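Local structure of NEQ011 (Nanoarchaeum equitans Kin4-M, 6GQ8) at residues T4-P8 against K9-I13; E17-E21 against L22-T26. The protein is a superoxide reductase of the neelaredoxin type, which binds iron and probably reduces superoxide to hydrogen peroxide. All blocks are in the same frame, centred on the assembly; numbering follows the deposited sequence.

Contact 1: residues T4-P8 against K9-I13. With FE (Fe (III) ion), chain E.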
ATOM      1  N   THR A   4       9.331  10.830 -17.831  1.00 51.90           N
ATOM      2  CA  THR A   4       9.846  12.017 -17.167  1.00 52.27           C
ATOM      3  C   THR A   4       9.379  13.303 -17.827  1.00 53.79           C
ATOM      4  O   THR A   4       9.511  14.375 -17.226  1.00 52.22           O
ATOM      5  CB  THR A   4      11.380  11.999 -17.145  1.00 55.79           C
ATOM      6  OG1 THR A   4      11.879  11.945 -18.488  1.00 62.09           O
ATOM      7  CG2 THR A   4      11.886  10.788 -16.379  1.00 56.96           C
ATOM      8  N   GLU A   5       8.854  13.216 -19.047  1.00 58.66           N
ATOM      9  CA  GLU A   5       8.363  14.391 -19.748  1.00 65.53           C
ATOM     10  C   GLU A   5       7.177  14.991 -19.003  1.00 59.69           C
ATOM     11  O   GLU A   5       6.343  14.270 -18.447  1.00 53.63           O
ATOM     12  CB  GLU A   5       7.945  14.003 -21.168  1.00 72.20           C
ATOM     13  CG  GLU A   5       9.000  13.212 -21.925  1.00 81.91           C
ATOM     14  CD  GLU A   5       8.653  13.002 -23.385  1.00 90.56           C
ATOM     15  OE1 GLU A   5       7.448  12.907 -23.703  1.00 91.16           O
ATOM     16  OE2 GLU A   5       9.586  12.924 -24.214  1.00 95.57           O
ATOM     17  N   TYR A   6       7.115  16.319 -18.977  1.00 61.49           N
ATOM     18  CA  TYR A   6       6.019  16.989 -18.293  1.00 59.83           C
ATOM     19  C   TYR A   6       4.708  16.761 -19.036  1.00 57.74           C
ATOM     20  O   TYR A   6       4.662  16.776 -20.268  1.00 58.54           O
ATOM     21  CB  TYR A   6       6.292  18.489 -18.165  1.00 62.44           C
ATOM     22  CG  TYR A   6       5.110  19.256 -17.616  1.00 61.20           C
ATOM     23  CD1 TYR A   6       4.804  19.222 -16.263  1.00 59.17           C
ATOM     24  CD2 TYR A   6       4.290  20.002 -18.455  1.00 63.84           C
ATOM     25  CE1 TYR A   6       3.719  19.913 -15.758  1.00 60.45           C
ATOM     26  CE2 TYR A   6       3.205  20.697 -17.958  1.00 65.23           C
ATOM     27  CZ  TYR A   6       2.923  20.649 -16.609  1.00 64.15           C
ATOM     28  OH  TYR A   6       1.844  21.340 -16.111  1.00 68.85           O
ATOM     29  N   ASN A   7       3.639  16.553 -18.273  1.00 57.90           N
ATOM     30  CA  ASN A   7       2.308  16.351 -18.830  1.00 60.02           C
ATOM     31  C   ASN A   7       1.272  16.937 -17.881  1.00 59.35           C
ATOM     32  O   ASN A   7       1.180  16.509 -16.724  1.00 57.90           O
ATOM     33  CB  ASN A   7       2.045  14.866 -19.076  1.00 59.44           C
ATOM     34  CG  ASN A   7       0.708  14.613 -19.741  1.00 62.59           C
ATOM     35  OD1 ASN A   7      -0.326  14.547 -19.079  1.00 63.23           O
ATOM     36  ND2 ASN A   7       0.723  14.471 -21.063  1.00 66.75           N
ATOM     37  N   PRO A   8       0.480  17.916 -18.327  1.00 60.84           N
ATOM     38  CA  PRO A   8      -0.454  18.586 -17.405  1.00 63.09           C
ATOM     39  C   PRO A   8      -1.455  17.652 -16.747  1.00 62.43           C
ATOM     40  O   PRO A   8      -1.894  17.928 -15.623  1.00 65.01           O
ATOM     41  CB  PRO A   8      -1.154  19.614 -18.305  1.00 65.74           C
ATOM     42  CG  PRO A   8      -0.205  19.836 -19.439  1.00 68.79           C
ATOM     43  CD  PRO A   8       0.459  18.513 -19.673  1.00 64.58           C
ATOM     44  N   LYS A   9      -1.828  16.555 -17.403  1.00 58.00           N
ATOM     45  CA  LYS A   9      -2.841  15.662 -16.856  1.00 53.65           C
ATOM     46  C   LYS A   9      -2.258  14.576 -15.964  1.00 50.68           C
ATOM     47  O   LYS A   9      -2.963  14.069 -15.084  1.00 52.14           O
ATOM     48  CB  LYS A   9      -3.648  15.010 -17.984  1.00 52.75           C
ATOM     49  CG  LYS A   9      -4.767  15.879 -18.539  1.00 57.24           C
ATOM     50  CD  LYS A   9      -5.599  15.111 -19.551  1.00 59.86           C
ATOM     51  CE  LYS A   9      -6.820  15.904 -19.989  1.00 64.98           C
ATOM     52  NZ  LYS A   9      -7.674  15.132 -20.935  1.00 65.26           N
ATOM     53  N   HIS A  10      -0.993  14.199 -16.167  1.00 48.34           N
ATOM     54  CA  HIS A  10      -0.426  13.033 -15.506  1.00 46.10           C
ATOM     55  C   HIS A  10       0.761  13.327 -14.597  1.00 47.84           C
ATOM     56  O   HIS A  10       1.035  12.520 -13.704  1.00 45.30           O
ATOM     57  CB  HIS A  10       0.018  11.991 -16.545  1.00 45.96           C
ATOM     58  CG  HIS A  10      -1.102  11.429 -17.365  1.00 44.56           C
ATOM     59  ND1 HIS A  10      -1.399  11.886 -18.630  1.00 48.62           N
ATOM     60  CD2 HIS A  10      -1.983  10.433 -17.110  1.00 46.17           C
ATOM     61  CE1 HIS A  10      -2.423  11.205 -19.115  1.00 49.75           C
ATOM     62  NE2 HIS A  10      -2.797  10.316 -18.212  1.00 46.36           N
ATOM     63  N   SER A  11       1.465  14.437 -14.790  1.00 49.36           N
ATOM     64  CA  SER A  11       2.671  14.696 -14.006  1.00 45.74           C
ATOM     65  C   SER A  11       2.311  15.031 -12.562  1.00 42.54           C
ATOM     66  O   SER A  11       1.464  15.899 -12.324  1.00 44.88           O
ATOM     67  CB  SER A  11       3.483  15.836 -14.620  1.00 48.39           C
ATOM     68  OG  SER A  11       4.062  15.443 -15.852  1.00 50.89           O
ATOM     69  N   PRO A  12       2.918  14.365 -11.573  1.00 42.02           N
ATOM     70  CA  PRO A  12       2.666  14.707 -10.166  1.00 43.31           C
ATOM     71  C   PRO A  12       3.430  15.961  -9.770  1.00 48.09           C
ATOM     72  O   PRO A  12       4.656  15.942  -9.626  1.00 55.97           O
ATOM     73  CB  PRO A  12       3.170  13.467  -9.415  1.00 43.34           C
ATOM     74  CG  PRO A  12       4.221  12.889 -10.304  1.00 42.15           C
ATOM     75  CD  PRO A  12       3.796  13.191 -11.720  1.00 41.78           C
ATOM     76  N   ILE A  13       2.704  17.059  -9.584  1.00 47.79           N
ATOM     77  CA  ILE A  13       3.330  18.340  -9.270  1.00 47.05           C
ATOM     78  C   ILE A  13       3.651  18.390  -7.783  1.00 44.95           C
ATOM     79  O   ILE A  13       2.795  18.099  -6.941  1.00 46.28           O
ATOM     80  CB  ILE A  13       2.415  19.505  -9.680  1.00 52.01           C
ATOM     81  CG1 ILE A  13       2.141  19.464 -11.184  1.00 55.70           C
ATOM     82  CG2 ILE A  13       3.037  20.839  -9.285  1.00 53.94           C
ATOM     83  CD1 ILE A  13       3.397  19.430 -12.029  1.00 58.19           C
TER
HETATM   84 FE    FE E 201      -4.529   8.926 -17.913  1.00 41.20          FE
HETATM   85  O   HOH W   1       6.058  13.464 -15.451  1.00 41.50           O
HETATM   86  O   HOH W   2      -0.428  17.335 -13.239  1.00 39.13           O

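Contact 2: residues E17-E21 against L22-T26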
ATOM      1  N   GLU A  17       6.691  23.416   1.379  1.00 55.78           N
ATOM      2  CA  GLU A  17       6.678  24.503   2.351  1.00 59.76           C
ATOM      3  C   GLU A  17       7.353  24.026   3.626  1.00 59.96           C
ATOM      4  O   GLU A  17       7.018  22.960   4.149  1.00 57.55           O
ATOM      5  CB  GLU A  17       5.264  25.005   2.664  1.00 63.55           C
ATOM      6  CG  GLU A  17       4.460  25.445   1.454  1.00 65.85           C
ATOM      7  CD  GLU A  17       3.127  26.067   1.838  1.00 71.83           C
ATOM      8  OE1 GLU A  17       2.905  26.311   3.044  1.00 73.01           O
ATOM      9  OE2 GLU A  17       2.309  26.330   0.931  1.00 73.34           O
ATOM     10  N   LYS A  18       8.291  24.823   4.129  1.00 63.29           N
ATOM     11  CA  LYS A  18       9.027  24.492   5.342  1.00 64.24           C
ATOM     12  C   LYS A  18       8.259  25.027   6.543  1.00 69.74           C
ATOM     13  O   LYS A  18       8.036  26.237   6.657  1.00 70.95           O
ATOM     14  CB  LYS A  18      10.435  25.085   5.290  1.00 69.15           C
ATOM     15  CG  LYS A  18      11.372  24.628   6.398  1.00 71.45           C
ATOM     16  CD  LYS A  18      11.725  23.156   6.263  1.00 68.06           C
ATOM     17  CE  LYS A  18      12.618  22.694   7.404  1.00 65.59           C
ATOM     18  NZ  LYS A  18      13.812  23.571   7.550  1.00 72.19           N
ATOM     19  N   GLU A  19       7.843  24.123   7.426  1.00 65.70           N
ATOM     20  CA  GLU A  19       7.099  24.469   8.636  1.00 73.42           C
ATOM     21  C   GLU A  19       7.864  23.937   9.844  1.00 71.69           C
ATOM     22  O   GLU A  19       7.711  22.771  10.222  1.00 67.50           O
ATOM     23  CB  GLU A  19       5.681  23.909   8.576  1.00 68.75           C
ATOM     24  CG  GLU A  19       4.835  24.517   7.471  1.00 71.42           C
ATOM     25  CD  GLU A  19       3.399  24.033   7.491  1.00 72.48           C
ATOM     26  OE1 GLU A  19       2.516  24.784   7.024  1.00 73.93           O
ATOM     27  OE2 GLU A  19       3.152  22.913   7.992  1.00 69.50           O
ATOM     28  N   GLY A  20       8.677  24.795  10.454  1.00 75.32           N
ATOM     29  CA  GLY A  20       9.483  24.358  11.581  1.00 77.48           C
ATOM     30  C   GLY A  20      10.476  23.296  11.157  1.00 74.30           C
ATOM     31  O   GLY A  20      11.254  23.477  10.214  1.00 72.16           O
ATOM     32  N   GLU A  21      10.443  22.158  11.851  1.00 73.49           N
ATOM     33  CA  GLU A  21      11.296  21.032  11.497  1.00 74.94           C
ATOM     34  C   GLU A  21      10.779  20.262  10.295  1.00 69.18           C
ATOM     35  O   GLU A  21      11.527  19.466   9.719  1.00 71.72           O
ATOM     36  CB  GLU A  21      11.394  20.049  12.665  1.00 76.79           C
ATOM     37  CG  GLU A  21      12.081  20.552  13.909  1.00 83.60           C
ATOM     38  CD  GLU A  21      12.090  19.497  14.996  1.00 85.44           C
ATOM     39  OE1 GLU A  21      11.934  19.855  16.181  1.00 90.17           O
ATOM     40  OE2 GLU A  21      12.217  18.302  14.658  1.00 81.84           O
ATOM     41  N   LEU A  22       9.532  20.491   9.901  1.00 66.31           N
ATOM     42  CA  LEU A  22       8.845  19.658   8.927  1.00 58.25           C
ATOM     43  C   LEU A  22       8.821  20.313   7.554  1.00 60.16           C
ATOM     44  O   LEU A  22       8.651  21.531   7.436  1.00 59.44           O
ATOM     45  CB  LEU A  22       7.412  19.391   9.390  1.00 58.17           C
ATOM     46  CG  LEU A  22       7.261  18.480  10.608  1.00 59.12           C
ATOM     47  CD1 LEU A  22       5.797  18.206  10.910  1.00 59.39           C
ATOM     48  CD2 LEU A  22       8.023  17.191  10.393  1.00 61.96           C
ATOM     49  N   TYR A  23       9.001  19.499   6.518  1.00 53.92           N
ATOM     50  CA  TYR A  23       8.661  19.900   5.161  1.00 53.85           C
ATOM     51  C   TYR A  23       7.212  19.507   4.906  1.00 51.30           C
ATOM     52  O   TYR A  23       6.849  18.335   5.053  1.00 48.77           O
ATOM     53  CB  TYR A  23       9.581  19.249   4.128  1.00 50.62           C
ATOM     54  CG  TYR A  23      10.981  19.821   4.075  1.00 52.95           C
ATOM     55  CD1 TYR A  23      11.245  20.996   3.379  1.00 56.18           C
ATOM     56  CD2 TYR A  23      12.042  19.179   4.701  1.00 53.66           C
ATOM     57  CE1 TYR A  23      12.525  21.522   3.321  1.00 57.72           C
ATOM     58  CE2 TYR A  23      13.323  19.698   4.647  1.00 61.13           C
ATOM     59  CZ  TYR A  23      13.560  20.870   3.958  1.00 62.13           C
ATOM     60  OH  TYR A  23      14.837  21.385   3.904  1.00 66.49           O
ATOM     61  N   LYS A  24       6.389  20.482   4.532  1.00 52.03           N
ATOM     62  CA  LYS A  24       5.006  20.225   4.150  1.00 50.90           C
ATOM     63  C   LYS A  24       4.979  20.052   2.638  1.00 50.53           C
ATOM     64  O   LYS A  24       5.193  21.013   1.891  1.00 49.95           O
ATOM     65  CB  LYS A  24       4.095  21.361   4.604  1.00 54.16           C
ATOM     66  CG  LYS A  24       2.650  21.224   4.154  1.00 53.76           C
ATOM     67  CD  LYS A  24       1.851  22.482   4.470  1.00 57.73           C
ATOM     68  CE  LYS A  24       0.410  22.357   4.002  1.00 57.88           C
ATOM     69  NZ  LYS A  24      -0.355  23.613   4.222  1.00 68.73           N
ATOM     70  N   ILE A  25       4.715  18.831   2.189  1.00 45.81           N
ATOM     71  CA  ILE A  25       4.911  18.442   0.801  1.00 43.72           C
ATOM     72  C   ILE A  25       3.547  18.107   0.215  1.00 46.56           C
ATOM     73  O   ILE A  25       2.918  17.116   0.609  1.00 41.65           O
ATOM     74  CB  ILE A  25       5.876  17.255   0.675  1.00 41.81           C
ATOM     75  CG1 ILE A  25       7.223  17.600   1.320  1.00 43.38           C
ATOM     76  CG2 ILE A  25       6.079  16.884  -0.782  1.00 40.21           C
ATOM     77  CD1 ILE A  25       8.089  16.390   1.616  1.00 42.36           C
ATOM     78  N   THR A  26       3.085  18.937  -0.714  1.00 46.05           N
ATOM     79  CA  THR A  26       1.829  18.713  -1.414  1.00 46.64           C
ATOM     80  C   THR A  26       2.131  18.087  -2.769  1.00 45.51           C
ATOM     81  O   THR A  26       3.023  18.550  -3.487  1.00 47.57           O
ATOM     82  CB  THR A  26       1.054  20.022  -1.596  1.00 52.17           C
ATOM     83  OG1 THR A  26       0.839  20.642  -0.322  1.00 48.82           O
ATOM     84  CG2 THR A  26      -0.294  19.760  -2.258  1.00 48.07           C
TER

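Contact 1: residues T4-P8 against K9-I13
The iron site of this superoxide reductase begins in a turn where Asn7 folds back on His10, an Asx turn, its bond from Lys9 N weak, in which the Asn7 side-chain carbonyl also reaches His10. Asn7 has CG anti to its own N (chi1 -176°), which places OD1 at the edge of the His10 ring, 2.9 Å from His10 ND1. The ring N-H does not meet a lone pair: it comes from above the amide plane, 61° out of it. OD1 also takes a weak bond from the backbone N of His10. With ND1 held this way, His10 NE2 is left to bind the iron, at 2.2 Å; His35, His41, Cys97 and His100 complete the iron site, and Trp103 stacks on the His10 ring. The backbone closes the same turn. Asn7 O accepts from Ser11 N at 2.8 Å, in the carbonyl plane, and from His10 N well above that plane. In return Asn7 N donates to Ser11 OG at 2.7 Å, and a water joins OG to Glu5 O. Farther out, Tyr6 meets Ile13 with the ring edge, Tyr6 CE1 lying 3.8 Å from the methyl Ile13 CD1.

Contact 2: residues E17-E21 against L22-T26
Lys18 lies across the ring of Tyr23, and this is where the side chains pack tightly. The lysine chain bends at chi2 (68°), bringing Lys18 CD over one face of the Tyr23 ring, 3.6 Å from the centroid and displaced toward the CE1 rim; this is a CH-pi contact. Lys18 NZ runs on to 5.0 Å from that centroid, at most a weak cation-pi attraction. Ile16, Leu85 and Leu109 also touch the tyrosine. With an alanine at Tyr23, Lys18 CD and CE would probably lose the ring face they rest on, and the lysine chain would be set free to swing into solvent.

The backbone carrying them is a beta hairpin with a two-residue loop, Gly20-Glu21, at the tip of strands 12-19 and 22-29, closed by a type II' turn from Glu19 to Leu22. Gly20 takes the positive phi of that turn. Glu17 and Lys24 form a hydrogen-bonded antiparallel pair, with Lys24 N to Glu17 O at 2.6 Å, as do Glu19 and Leu22, with Glu19 N to Leu22 O at 2.7 Å. Lys18 and Tyr23 make the non-hydrogen-bonded pair between them.

On the face carrying Glu17, Glu19, Leu22 and Lys24 the looseness is in the charged ends; Leu22 packs on Glu76 of the second subunit. Lys24 runs out fully extended, and the Glu19 carboxylate crosses its methylenes, Glu19 OE1 being 3.5 Å from Lys24 CD. The charges stop short of a salt bridge: Lys24 NZ is 4.2 Å from Glu19 OE1 and 4.4 Å from Glu17 OE1. At the exposed turn, Glu21 OE2 makes a salt bridge with Lys84 NZ on strand 74-84.

How the contacts relate
From the N terminus, the chain leaves strand 2-3 and enters contact 1, which closes the short loop leading into strand 12-19 and delivers one ligand to the iron. The same strand then runs away from the metal to its far end, where contact 2 turns it back into strand 22-29. The two contacts are in series, neither nested nor crossed, with centres about 23 Å apart and no direct touch between their segments. Contact 1 ties the iron site and strand 101-108 to the start of the three-stranded sheet; contact 2 joins strand 12-19, an outermost strand of the three within this chain, to the central strand 22-29, whose other neighbour is strand 74-84.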